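Long-range contacts in ABC transporter substrate binding protein (Ribose) (Agrobacterium vitis, PDB 5DKV), which binds alpha-D-tagatopyranose and probably serves an ABC transporter as its extracytoplasmic sugar receptor: residues K26-A31 / S286-L291; L89-D94 / I113-F118; I157-K162 / A187-I192; S166-G171 / G226-S231; A273-E278 / G303-N308. All blocks are in the same frame, centred on the assembly; numbering follows the deposited sequence.

Interaction 1. Residues K26-A31 / S286-L291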
# COMPACT_ATOMS: atom_id res chain seq x y z
N LYS A 26 -14.17 -26.33 10.82
CA LYS A 26 -12.78 -26.74 10.82
C LYS A 26 -11.90 -25.53 11.15
O LYS A 26 -12.11 -24.44 10.58
CB LYS A 26 -12.41 -27.35 9.46
CG LYS A 26 -10.95 -27.29 9.08
CD LYS A 26 -10.16 -28.43 9.61
CE LYS A 26 -8.71 -28.32 9.15
NZ LYS A 26 -7.89 -29.38 9.75
N LYS A 27 -10.96 -25.70 12.07
CA LYS A 27 -10.07 -24.61 12.48
C LYS A 27 -8.78 -24.63 11.68
O LYS A 27 -8.01 -25.60 11.72
CB LYS A 27 -9.78 -24.68 13.97
CG LYS A 27 -11.02 -24.49 14.83
CD LYS A 27 -10.74 -24.92 16.25
CE LYS A 27 -11.95 -24.74 17.15
NZ LYS A 27 -11.53 -24.74 18.57
N PHE A 28 -8.55 -23.54 10.97
CA PHE A 28 -7.47 -23.44 10.01
C PHE A 28 -6.31 -22.62 10.54
O PHE A 28 -6.48 -21.78 11.42
CB PHE A 28 -8.00 -22.85 8.71
CG PHE A 28 -8.96 -23.76 7.98
CD1 PHE A 28 -8.51 -24.89 7.33
CD2 PHE A 28 -10.31 -23.46 7.93
CE1 PHE A 28 -9.38 -25.71 6.64
CE2 PHE A 28 -11.19 -24.28 7.25
CZ PHE A 28 -10.73 -25.41 6.60
N ARG A 29 -5.14 -22.87 9.97
CA ARG A 29 -3.96 -22.03 10.20
C ARG A 29 -3.64 -21.29 8.90
O ARG A 29 -3.26 -21.90 7.91
CB ARG A 29 -2.79 -22.89 10.67
CG ARG A 29 -3.05 -23.48 12.04
CD ARG A 29 -2.18 -24.69 12.32
NE ARG A 29 -0.76 -24.35 12.34
CZ ARG A 29 0.12 -24.69 11.40
NH1 ARG A 29 -0.26 -25.39 10.34
NH2 ARG A 29 1.40 -24.34 11.53
N ILE A 30 -3.83 -19.98 8.92
CA ILE A 30 -3.67 -19.15 7.74
C ILE A 30 -2.49 -18.21 7.95
O ILE A 30 -2.45 -17.47 8.93
CB ILE A 30 -4.96 -18.34 7.44
CG1 ILE A 30 -6.12 -19.29 7.16
CG2 ILE A 30 -4.74 -17.36 6.26
CD1 ILE A 30 -7.50 -18.62 7.19
N ALA A 31 -1.51 -18.27 7.06
CA ALA A 31 -0.32 -17.45 7.19
C ALA A 31 -0.51 -16.08 6.55
O ALA A 31 -1.23 -15.96 5.56
CB ALA A 31 0.85 -18.13 6.57
N SER A 286 -11.69 -15.04 2.53
CA SER A 286 -11.57 -15.70 1.24
C SER A 286 -10.76 -16.99 1.35
O SER A 286 -11.06 -18.00 0.72
CB SER A 286 -10.93 -14.75 0.22
OG SER A 286 -11.74 -13.59 0.01
N ALA A 287 -9.70 -16.98 2.15
CA ALA A 287 -8.95 -18.22 2.36
C ALA A 287 -9.83 -19.27 3.01
O ALA A 287 -9.83 -20.42 2.60
CB ALA A 287 -7.74 -18.00 3.19
N TYR A 288 -10.62 -18.85 4.00
CA TYR A 288 -11.50 -19.78 4.70
C TYR A 288 -12.53 -20.39 3.73
O TYR A 288 -12.77 -21.61 3.72
CB TYR A 288 -12.20 -19.06 5.86
CG TYR A 288 -13.19 -19.97 6.53
CD1 TYR A 288 -12.79 -20.83 7.52
CD2 TYR A 288 -14.51 -20.00 6.12
CE1 TYR A 288 -13.68 -21.69 8.11
CE2 TYR A 288 -15.41 -20.86 6.71
CZ TYR A 288 -14.99 -21.70 7.71
OH TYR A 288 -15.88 -22.60 8.30
N ALA A 289 -13.12 -19.52 2.92
CA ALA A 289 -14.12 -19.91 1.94
C ALA A 289 -13.50 -20.94 0.99
O ALA A 289 -14.06 -22.00 0.77
CB ALA A 289 -14.63 -18.70 1.17
N HIS A 290 -12.33 -20.64 0.47
CA HIS A 290 -11.65 -21.60 -0.39
C HIS A 290 -11.43 -22.96 0.29
O HIS A 290 -11.67 -24.02 -0.30
CB HIS A 290 -10.30 -21.08 -0.85
CG HIS A 290 -9.53 -22.10 -1.62
ND1 HIS A 290 -9.84 -22.41 -2.93
CD2 HIS A 290 -8.51 -22.92 -1.27
CE1 HIS A 290 -9.03 -23.38 -3.35
NE2 HIS A 290 -8.22 -23.70 -2.36
N LEU A 291 -10.93 -22.92 1.51
CA LEU A 291 -10.61 -24.13 2.24
C LEU A 291 -11.82 -24.98 2.57
O LEU A 291 -11.68 -26.17 2.84
CB LEU A 291 -9.85 -23.77 3.52
CG LEU A 291 -8.43 -23.28 3.27
CD1 LEU A 291 -7.94 -22.57 4.50
CD2 LEU A 291 -7.43 -24.41 2.89

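Interaction 2. Residues L89-D94 / I113-F118. With T6T (alpha-D-tagatopyranose), chain E.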
# COMPACT_ATOMS: atom_id res chain seq x y z
N LEU A 89 -1.52 -15.94 2.82
CA LEU A 89 -1.73 -14.59 2.34
C LEU A 89 -0.36 -13.90 2.30
O LEU A 89 0.38 -13.94 3.28
CB LEU A 89 -2.65 -13.82 3.27
CG LEU A 89 -3.98 -14.49 3.65
CD1 LEU A 89 -4.78 -13.58 4.57
CD2 LEU A 89 -4.82 -14.80 2.46
N ILE A 90 0.00 -13.29 1.17
CA ILE A 90 1.29 -12.63 1.09
C ILE A 90 1.22 -11.36 0.26
O ILE A 90 0.50 -11.26 -0.74
CB ILE A 90 2.36 -13.59 0.51
CG1 ILE A 90 3.71 -12.88 0.38
CG2 ILE A 90 1.92 -14.08 -0.83
CD1 ILE A 90 4.87 -13.84 0.14
N ALA A 91 1.98 -10.36 0.69
CA ALA A 91 2.20 -9.18 -0.10
C ALA A 91 3.60 -9.29 -0.75
O ALA A 91 4.62 -8.94 -0.12
CB ALA A 91 2.10 -7.92 0.75
N PRO A 92 3.68 -9.85 -1.97
CA PRO A 92 5.00 -10.09 -2.59
C PRO A 92 5.73 -8.80 -2.82
O PRO A 92 5.12 -7.84 -3.26
CB PRO A 92 4.67 -10.78 -3.91
CG PRO A 92 3.24 -10.32 -4.23
CD PRO A 92 2.57 -10.23 -2.88
N THR A 93 7.03 -8.78 -2.52
CA THR A 93 7.82 -7.58 -2.67
C THR A 93 8.45 -7.43 -4.05
O THR A 93 9.20 -6.50 -4.28
CB THR A 93 8.96 -7.55 -1.61
OG1 THR A 93 9.65 -8.80 -1.60
CG2 THR A 93 8.39 -7.26 -0.25
N ASP A 94 8.14 -8.34 -4.97
CA ASP A 94 8.62 -8.23 -6.33
C ASP A 94 7.69 -9.03 -7.22
O ASP A 94 7.33 -10.15 -6.86
CB ASP A 94 10.05 -8.74 -6.46
CG ASP A 94 10.68 -8.39 -7.78
OD1 ASP A 94 11.43 -7.39 -7.82
OD2 ASP A 94 10.41 -9.10 -8.78
N ILE A 113 -3.27 -16.35 -1.69
CA ILE A 113 -3.88 -15.11 -2.11
C ILE A 113 -2.82 -14.02 -1.97
O ILE A 113 -2.10 -14.02 -0.96
CB ILE A 113 -5.11 -14.80 -1.23
CG1 ILE A 113 -6.22 -15.80 -1.55
CG2 ILE A 113 -5.62 -13.37 -1.41
CD1 ILE A 113 -7.46 -15.69 -0.66
N THR A 114 -2.70 -13.11 -2.93
CA THR A 114 -1.80 -11.98 -2.71
C THR A 114 -2.65 -10.77 -2.30
O THR A 114 -3.76 -10.51 -2.79
CB THR A 114 -0.86 -11.67 -3.92
OG1 THR A 114 -1.59 -11.09 -5.01
CG2 THR A 114 -0.17 -12.93 -4.40
N VAL A 115 -2.13 -10.09 -1.29
CA VAL A 115 -2.75 -8.92 -0.70
C VAL A 115 -1.83 -7.74 -0.95
O VAL A 115 -0.61 -7.87 -0.85
CB VAL A 115 -3.03 -9.11 0.82
CG1 VAL A 115 -4.16 -10.13 1.05
CG2 VAL A 115 -1.77 -9.55 1.60
N ASP A 116 -2.43 -6.60 -1.30
CA ASP A 116 -1.74 -5.32 -1.57
C ASP A 116 -1.03 -5.32 -2.92
O ASP A 116 -1.41 -4.58 -3.84
CB ASP A 116 -0.76 -4.98 -0.44
CG ASP A 116 -0.11 -3.63 -0.63
OD1 ASP A 116 -0.81 -2.68 -1.05
OD2 ASP A 116 1.11 -3.54 -0.34
N THR A 117 -0.01 -6.17 -3.04
CA THR A 117 0.80 -6.31 -4.23
C THR A 117 0.51 -7.64 -4.94
O THR A 117 -0.15 -8.51 -4.38
CB THR A 117 2.27 -6.27 -3.88
OG1 THR A 117 2.52 -7.26 -2.87
CG2 THR A 117 2.65 -4.89 -3.36
N PHE A 118 1.03 -7.79 -6.16
CA PHE A 118 0.79 -8.99 -6.94
C PHE A 118 2.05 -9.57 -7.54
O PHE A 118 3.11 -8.94 -7.53
CB PHE A 118 -0.25 -8.72 -8.05
CG PHE A 118 0.14 -7.66 -9.09
CD1 PHE A 118 1.05 -7.95 -10.09
CD2 PHE A 118 -0.49 -6.42 -9.11
CE1 PHE A 118 1.37 -6.99 -11.06
CE2 PHE A 118 -0.19 -5.47 -10.09
CZ PHE A 118 0.76 -5.77 -11.06
O3 T6T E . 1.55 2.01 0.66
C3 T6T E . 1.62 0.79 1.39
C4 T6T E . 1.48 -0.34 0.45
O4 T6T E . 0.15 -0.26 -0.20
C5 T6T E . 2.55 -0.32 -0.54
O5 T6T E . 2.50 -1.47 -1.40
C6 T6T E . 3.93 -0.38 0.10
O6 T6T E . 4.05 0.71 1.07
C2 T6T E . 3.00 0.67 2.07
O2 T6T E . 3.02 -0.53 2.79
C1 T6T E . 3.36 1.81 2.94
O1 T6T E . 2.46 1.97 3.99
O HOH W 1 5.17 -7.63 -6.09

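Interaction 3. Residues I157-K162 / A187-I192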
# COMPACT_ATOMS: atom_id res chain seq x y z
N ILE A 157 -2.97 23.26 -5.24
CA ILE A 157 -2.05 24.24 -5.85
C ILE A 157 -2.77 25.18 -6.82
O ILE A 157 -2.13 25.98 -7.51
CB ILE A 157 -0.87 23.54 -6.58
CG1 ILE A 157 -1.34 22.77 -7.83
CG2 ILE A 157 -0.11 22.65 -5.59
CD1 ILE A 157 -0.20 22.08 -8.59
N GLY A 158 -4.10 25.13 -6.85
CA GLY A 158 -4.86 26.05 -7.69
C GLY A 158 -4.69 25.75 -9.17
O GLY A 158 -4.76 26.64 -10.01
N ASP A 159 -4.42 24.49 -9.46
CA ASP A 159 -4.42 23.97 -10.82
C ASP A 159 -3.31 24.54 -11.70
O ASP A 159 -3.41 24.52 -12.92
CB ASP A 159 -5.80 24.20 -11.47
CG ASP A 159 -6.14 23.12 -12.49
OD1 ASP A 159 -5.45 22.09 -12.49
OD2 ASP A 159 -7.09 23.29 -13.28
N LYS A 160 -2.22 24.97 -11.08
CA LYS A 160 -1.02 25.35 -11.84
C LYS A 160 0.22 25.20 -10.98
O LYS A 160 0.16 25.28 -9.75
CB LYS A 160 -1.13 26.79 -12.35
CG LYS A 160 -1.33 27.80 -11.25
CD LYS A 160 -1.50 29.21 -11.80
CE LYS A 160 -1.60 30.23 -10.67
NZ LYS A 160 -1.49 31.64 -11.16
N GLY A 161 1.35 25.01 -11.65
CA GLY A 161 2.64 25.05 -10.99
C GLY A 161 3.39 23.73 -11.05
O GLY A 161 2.86 22.73 -11.57
N LYS A 162 4.60 23.73 -10.50
CA LYS A 162 5.49 22.58 -10.55
C LYS A 162 5.23 21.60 -9.41
O LYS A 162 5.17 21.99 -8.25
CB LYS A 162 6.96 23.01 -10.47
CG LYS A 162 7.53 23.84 -11.65
CD LYS A 162 8.85 24.53 -11.14
CE LYS A 162 9.76 25.21 -12.18
NZ LYS A 162 11.10 25.68 -11.54
N ALA A 187 -1.68 14.85 -16.80
CA ALA A 187 -1.57 15.20 -18.23
C ALA A 187 -2.78 15.98 -18.73
O ALA A 187 -2.72 16.63 -19.78
CB ALA A 187 -1.38 13.94 -19.07
N LYS A 188 -3.87 15.94 -17.97
CA LYS A 188 -5.09 16.65 -18.34
C LYS A 188 -5.09 18.07 -17.79
O LYS A 188 -6.04 18.81 -17.99
CB LYS A 188 -6.32 15.92 -17.81
CG LYS A 188 -6.51 14.53 -18.38
CD LYS A 188 -7.73 13.88 -17.76
CE LYS A 188 -7.95 12.49 -18.30
NZ LYS A 188 -9.14 11.83 -17.68
N HIS A 189 -4.02 18.44 -17.08
CA HIS A 189 -3.94 19.74 -16.44
C HIS A 189 -2.79 20.56 -17.04
O HIS A 189 -1.67 20.45 -16.58
CB HIS A 189 -3.74 19.57 -14.93
CG HIS A 189 -4.87 18.86 -14.24
ND1 HIS A 189 -5.78 19.50 -13.43
CD2 HIS A 189 -5.22 17.55 -14.24
CE1 HIS A 189 -6.65 18.62 -12.97
NE2 HIS A 189 -6.34 17.43 -13.45
N PRO A 190 -3.07 21.39 -18.05
CA PRO A 190 -1.96 21.98 -18.82
C PRO A 190 -1.10 23.00 -18.05
O PRO A 190 0.04 23.25 -18.47
CB PRO A 190 -2.68 22.66 -19.99
CG PRO A 190 -4.07 22.89 -19.51
CD PRO A 190 -4.38 21.72 -18.64
N GLY A 191 -1.63 23.57 -16.98
CA GLY A 191 -0.88 24.55 -16.21
C GLY A 191 0.08 23.92 -15.21
O GLY A 191 0.88 24.60 -14.59
N ILE A 192 -0.01 22.60 -15.07
CA ILE A 192 0.82 21.88 -14.10
C ILE A 192 2.00 21.20 -14.80
O ILE A 192 1.85 20.56 -15.83
CB ILE A 192 -0.03 20.84 -13.32
CG1 ILE A 192 -1.03 21.58 -12.44
CG2 ILE A 192 0.86 19.92 -12.46
CD1 ILE A 192 -1.96 20.67 -11.62
O HOH W 2 -3.95 23.24 -15.36

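Interaction 4. Residues S166-G171 / G226-S231. With T6T (alpha-D-tagatopyranose), chain E.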
# COMPACT_ATOMS: atom_id res chain seq x y z
N SER A 166 7.10 11.74 -5.16
CA SER A 166 8.07 11.12 -4.30
C SER A 166 7.64 9.66 -4.21
O SER A 166 6.53 9.38 -3.77
CB SER A 166 8.10 11.81 -2.93
OG SER A 166 8.87 11.11 -1.98
N ASN A 167 8.48 8.75 -4.68
CA ASN A 167 8.12 7.35 -4.78
C ASN A 167 9.20 6.43 -4.26
O ASN A 167 10.29 6.87 -3.87
CB ASN A 167 7.80 7.01 -6.23
CG ASN A 167 6.76 5.93 -6.37
OD1 ASN A 167 6.42 5.25 -5.40
ND2 ASN A 167 6.23 5.79 -7.57
N VAL A 168 8.89 5.14 -4.22
CA VAL A 168 9.76 4.17 -3.57
C VAL A 168 10.89 3.71 -4.48
O VAL A 168 12.06 4.09 -4.29
CB VAL A 168 8.92 2.95 -3.10
CG1 VAL A 168 9.80 1.92 -2.41
CG2 VAL A 168 7.85 3.40 -2.14
N LYS A 169 10.53 2.93 -5.49
CA LYS A 169 11.50 2.30 -6.38
C LYS A 169 10.74 1.80 -7.60
O LYS A 169 9.64 1.28 -7.44
CB LYS A 169 12.21 1.17 -5.59
CG LYS A 169 12.32 -0.20 -6.19
CD LYS A 169 12.02 -1.31 -5.16
CE LYS A 169 12.94 -1.30 -3.95
NZ LYS A 169 12.75 -2.55 -3.14
N PRO A 170 11.30 1.96 -8.81
CA PRO A 170 10.61 1.36 -9.97
C PRO A 170 10.33 -0.12 -9.77
O PRO A 170 11.16 -0.83 -9.20
CB PRO A 170 11.60 1.55 -11.12
CG PRO A 170 12.51 2.65 -10.69
CD PRO A 170 12.58 2.58 -9.18
N GLY A 171 9.17 -0.57 -10.24
CA GLY A 171 8.86 -1.99 -10.21
C GLY A 171 7.98 -2.47 -9.06
O GLY A 171 7.51 -3.61 -9.09
N GLY A 226 3.50 12.16 -2.23
CA GLY A 226 4.23 11.01 -1.72
C GLY A 226 3.40 9.76 -1.93
O GLY A 226 2.30 9.62 -1.36
N ALA A 227 3.93 8.83 -2.71
CA ALA A 227 3.10 7.78 -3.25
C ALA A 227 2.93 6.59 -2.30
O ALA A 227 2.20 5.68 -2.63
CB ALA A 227 3.64 7.31 -4.58
N ASN A 228 3.57 6.63 -1.12
CA ASN A 228 3.27 5.67 -0.06
C ASN A 228 3.60 6.32 1.28
O ASN A 228 4.07 7.46 1.33
CB ASN A 228 4.01 4.32 -0.23
CG ASN A 228 5.44 4.33 0.31
OD1 ASN A 228 6.11 5.36 0.29
ND2 ASN A 228 5.93 3.16 0.74
N LEU A 229 3.32 5.59 2.35
CA LEU A 229 3.49 6.12 3.70
C LEU A 229 4.81 6.85 3.89
O LEU A 229 4.84 8.04 4.27
CB LEU A 229 3.39 4.97 4.70
CG LEU A 229 3.19 5.34 6.16
CD1 LEU A 229 2.52 4.18 6.91
CD2 LEU A 229 4.48 5.71 6.85
N PHE A 230 5.90 6.15 3.60
CA PHE A 230 7.24 6.67 3.89
C PHE A 230 7.58 7.85 2.98
O PHE A 230 8.18 8.82 3.42
CB PHE A 230 8.25 5.53 3.79
CG PHE A 230 7.98 4.45 4.78
CD1 PHE A 230 8.27 4.66 6.11
CD2 PHE A 230 7.39 3.26 4.41
CE1 PHE A 230 7.98 3.68 7.05
CE2 PHE A 230 7.10 2.29 5.36
CZ PHE A 230 7.40 2.51 6.67
N SER A 231 7.12 7.80 1.73
CA SER A 231 7.39 8.86 0.78
C SER A 231 6.69 10.14 1.22
O SER A 231 7.25 11.23 1.20
CB SER A 231 6.90 8.47 -0.61
OG SER A 231 7.62 7.34 -1.11
O3 T6T E . 1.55 2.01 0.66
C3 T6T E . 1.62 0.79 1.39
C4 T6T E . 1.48 -0.34 0.45
O4 T6T E . 0.15 -0.26 -0.20
C5 T6T E . 2.55 -0.32 -0.54
O5 T6T E . 2.50 -1.47 -1.40
C6 T6T E . 3.93 -0.38 0.10
O6 T6T E . 4.05 0.71 1.07
C2 T6T E . 3.00 0.67 2.07
O2 T6T E . 3.02 -0.53 2.79
C1 T6T E . 3.36 1.81 2.94
O1 T6T E . 2.46 1.97 3.99

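Interaction 5. Residues A273-E278 / G303-N308. With T6T (alpha-D-tagatopyranose), chain E.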
# COMPACT_ATOMS: atom_id res chain seq x y z
N ALA A 273 -6.01 7.58 2.65
CA ALA A 273 -6.02 6.34 3.43
C ALA A 273 -6.47 5.17 2.57
O ALA A 273 -7.52 5.21 1.95
CB ALA A 273 -6.93 6.47 4.68
N GLN A 274 -5.68 4.11 2.49
CA GLN A 274 -6.19 2.85 2.04
C GLN A 274 -7.02 2.26 3.17
O GLN A 274 -7.16 2.87 4.23
CB GLN A 274 -5.06 1.92 1.65
CG GLN A 274 -4.13 2.48 0.57
CD GLN A 274 -3.11 1.47 0.13
OE1 GLN A 274 -3.41 0.61 -0.66
NE2 GLN A 274 -1.88 1.57 0.66
N HIS A 275 -7.53 1.06 2.92
CA HIS A 275 -8.30 0.28 3.90
C HIS A 275 -7.59 -1.04 4.19
O HIS A 275 -8.07 -2.09 3.83
CB HIS A 275 -9.69 0.01 3.38
CG HIS A 275 -10.55 1.24 3.28
ND1 HIS A 275 -11.88 1.18 2.91
CD2 HIS A 275 -10.28 2.55 3.49
CE1 HIS A 275 -12.39 2.40 2.90
NE2 HIS A 275 -11.44 3.25 3.24
N PRO A 276 -6.41 -0.98 4.81
CA PRO A 276 -5.67 -2.24 5.03
C PRO A 276 -6.41 -3.28 5.84
O PRO A 276 -6.23 -4.47 5.59
CB PRO A 276 -4.41 -1.79 5.77
CG PRO A 276 -4.67 -0.38 6.20
CD PRO A 276 -5.62 0.20 5.19
N ALA A 277 -7.19 -2.87 6.84
CA ALA A 277 -7.87 -3.88 7.65
C ALA A 277 -8.85 -4.65 6.78
O ALA A 277 -9.00 -5.87 6.91
CB ALA A 277 -8.57 -3.24 8.87
N GLU A 278 -9.52 -3.93 5.88
CA GLU A 278 -10.44 -4.54 4.91
C GLU A 278 -9.71 -5.59 4.03
O GLU A 278 -10.21 -6.68 3.76
CB GLU A 278 -11.03 -3.43 4.07
CG GLU A 278 -12.18 -3.78 3.18
CD GLU A 278 -12.73 -2.58 2.47
OE1 GLU A 278 -12.90 -1.50 3.10
OE2 GLU A 278 -13.01 -2.71 1.24
N GLY A 303 -11.38 0.23 -0.95
CA GLY A 303 -11.51 1.65 -1.25
C GLY A 303 -10.54 2.59 -0.56
O GLY A 303 -9.61 2.16 0.10
N PHE A 304 -10.80 3.88 -0.75
CA PHE A 304 -10.00 4.93 -0.13
C PHE A 304 -10.88 5.80 0.75
O PHE A 304 -12.09 5.93 0.53
CB PHE A 304 -9.33 5.82 -1.18
CG PHE A 304 -8.48 5.08 -2.13
CD1 PHE A 304 -7.27 4.56 -1.71
CD2 PHE A 304 -8.86 4.91 -3.43
CE1 PHE A 304 -6.46 3.88 -2.59
CE2 PHE A 304 -8.07 4.24 -4.30
CZ PHE A 304 -6.87 3.72 -3.88
N THR A 305 -10.25 6.38 1.76
CA THR A 305 -10.84 7.44 2.56
C THR A 305 -9.92 8.65 2.45
O THR A 305 -8.76 8.57 2.86
CB THR A 305 -11.01 7.02 4.02
OG1 THR A 305 -11.91 5.91 4.11
CG2 THR A 305 -11.56 8.16 4.87
N VAL A 306 -10.42 9.74 1.88
CA VAL A 306 -9.64 10.97 1.74
C VAL A 306 -9.82 11.80 3.02
O VAL A 306 -10.92 12.18 3.37
CB VAL A 306 -10.06 11.75 0.50
CG1 VAL A 306 -9.19 13.00 0.34
CG2 VAL A 306 -9.94 10.84 -0.75
N ILE A 307 -8.70 12.03 3.71
CA ILE A 307 -8.69 12.71 5.00
C ILE A 307 -8.12 14.11 4.81
O ILE A 307 -7.07 14.30 4.19
CB ILE A 307 -7.87 11.92 6.07
CG1 ILE A 307 -8.32 10.46 6.13
CG2 ILE A 307 -8.03 12.59 7.46
CD1 ILE A 307 -7.51 9.59 7.11
N ASN A 308 -8.84 15.11 5.32
CA ASN A 308 -8.38 16.49 5.27
C ASN A 308 -8.43 17.11 6.66
O ASN A 308 -8.79 16.45 7.63
CB ASN A 308 -9.25 17.29 4.29
CG ASN A 308 -10.72 17.28 4.66
OD1 ASN A 308 -11.09 17.71 5.75
ND2 ASN A 308 -11.57 16.84 3.75
O3 T6T E . 1.55 2.01 0.66
C3 T6T E . 1.62 0.79 1.39
C4 T6T E . 1.48 -0.34 0.45
O4 T6T E . 0.15 -0.26 -0.20
C5 T6T E . 2.55 -0.32 -0.54
O5 T6T E . 2.50 -1.47 -1.40
C6 T6T E . 3.93 -0.38 0.10
O6 T6T E . 4.05 0.71 1.07
C2 T6T E . 3.00 0.67 2.07
O2 T6T E . 3.02 -0.53 2.79
C1 T6T E . 3.36 1.81 2.94
O1 T6T E . 2.46 1.97 3.99
O HOH W 3 -7.85 0.11 0.27
O HOH W 4 -13.65 -0.37 0.37

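Interaction 1. Residues K26-A31 / S286-L291
F28 packs its ring between L291 and K26, with Y288 at the edge. L291 lies over one face, its CB 3.9 Å from the F28 ring centroid and 22° off the normal, a CH-pi contact that CD1 extends toward F28 CG and CD1. On the opposite face lies CG of K26, the aliphatic part of the lysine. Y288 comes in at the F28 edge, with its CD1 3.6 Å from F28 CD2; the ring planes are 77° apart, an oblique pair. CG of Y288 stands anti to the backbone N (chi1 175°), which swings the ring across to F28, while its CE1 edge reaches the carbonyl O of K26. Deeper in, I30 sends CD1 to within 4.1 Å of A287 CB, where the small alanine lets the helix come close. Apolar side chains thus make the joint between the start of strand 29-33 and the end of helix 276-291, with strand 87-90 alongside: its L89 touches I30, and its A87 touches A287 and L291.

Interaction 2. Residues L89-D94 / I113-F118
L89 and I90 pair in parallel with I113 and T114: I90 N donates to I113 O at 3.1 Å, and I90 O in turn accepts from V115 N at 2.9 Å. L89 and I113 run together on one face of the sheet, with L89 CD2 3.7 Å from I113 CB. Beyond the strands, P92 and T117 pass antiparallel, OG1 against the proline ring. With chi1 at 54°, T117 holds OG1 between its own N and carbonyl carbon, from where it donates to P92 O at 2.7 Å. A water donates to that same oxygen and to F118 O, tying the two loops a second time. D116, at a positive phi of 75°, extends its carboxylate to the sugar, OD1 accepting from O4 and OD2 from O5 of tagatose, each at 2.7 Å. Two acceptor oxygens set against two adjacent hydroxyls form a bidentate grip, which probably helps select the stereochemistry of the sugar.

Interaction 3. Residues I157-K162 / A187-I192
At the edge of the H189 imidazole, close to its plane, sits the carboxylate of D159. H189 ND1 donates to D159 OD1 at 2.8 Å with an N-H...O angle of 163°, D159 OD1 accepts through its syn lone pair, and the two flat groups are turned 77° against each other. On the other nitrogen, H189 NE2 is bonded to E185 of helix 173-186, so both nitrogens are engaged and the rotation of the ring is fixed; two carboxylates would probably favour a protonated imidazole. Next to this pair, I192 of 187-192 reaches across to 157-162. Its CG1 lies anti to the carbonyl carbon (chi1 -67°), which brings CD1 to 3.8 Å from I157 CD1, and CG1 itself packs against the backbone of D159. The main chains join where G161 N donates to G191 O at 3.0 Å, and a water links D159 O to G191 N. Glycine suits both places: at G191 a side chain would be tight against D159 O and K160 CB, and the backbone angles of G161 would press one against the preceding carbonyl. G158, with positive phi, is the C-prime residue of the Schellman motif that ends helix 142-156, while H189 to I192 form a type I turn. They flank the start of the parallel pairing of 161-167 with the edge strand 192-199, G161 with I192, in the beta-alpha-beta unit whose crossover is helix 173-186.

Interaction 4. Residues S166-G171 / G226-S231
N228 OD1, facing V168 across the contact, is gripped by two donors of one residue: S231 OG at 2.9 Å and S231 N at 3.0 Å reach it from opposite faces of its amide plane. N228 is the N-cap of helix 229-241, and the bond from S231 N is its capping bond. With OD1 held, the amide turns ND2 toward tagatose, where it donates to the sugar O6 at 3.1 Å and nearly straight, at 171°; N202 takes a bond from the same nitrogen. V168 crosses N228 at about a right angle and lays CG2 alongside the amide, 3.5 Å from N228 ND2, an apolar backing. L229 CB lies against the sugar O1. At the strand ends S166 O accepts from A227 N at 2.9 Å, and G226 suits its place because a CB would collide with S231 C. The contact sets the ends of strands 161-167 and 223-226 beside the start of helix 229-241, with helix 173-186 bordering it through T175 and R178.

Interaction 5. Residues A273-E278 / G303-N308
Among the backbone bonds, A273 and T305 form an antiparallel hydrogen-bonded pair: A273 N donates to T305 O at 2.9 Å and T305 N to A273 O at 3.0 Å. Polar side-chain contacts centre on H275. Its NE2 and T305 OG1 lie 2.8 Å apart in a hydrogen bond that either could donate, while its ND1 donates to E278 OE1 at 2.9 Å; OE1 lies near the ring plane, and the N-H meets it from above the carboxylate plane. G303 O sits over the centre of one ring face, and F320 stacks on the same imidazole. Two waters link H275 N to G303 O and E278 OE2 to G303 N. H275 is the N-cap residue of helix 276-291; the chain here passes from the lobe of strand 270-273 to the other, as in a hinge crossover of the periplasmic binding protein fold. Q274, one residue earlier, reaches the sugar: NE2 donates to O4 of tagatose at 2.9 Å, almost straight at 176°, while S140 and D254 hold the amide oxygen and nitrogen. Of the apolar contacts, A273 CB meets I307 CD1 at 4.0 Å, the small methyl suiting a close strand pairing, and F304 runs alongside Q274.

Interactions 2, 4 and 5 surround the tagatose, their centres about 17 to 18 Å apart. D116 of interaction 2 and Q274 of interaction 5 both bond the sugar O4, and D116 OD1 lies 4.2 Å from Q274 OE1; N228 of interaction 4 takes O6 instead. D39, T174, R178 and D254 also bond the sugar. Interaction 1 backs interaction 2 in the same sheet, A31 O standing 2.8 Å from L89 N in a probable hydrogen bond. It also shares helix 276-291 with interaction 5, at the far end. Interaction 3 shares strand 161-167 with interaction 4, centres about 21 Å apart, and lies about 48 Å from interaction 1 between centres, across the chain's middle.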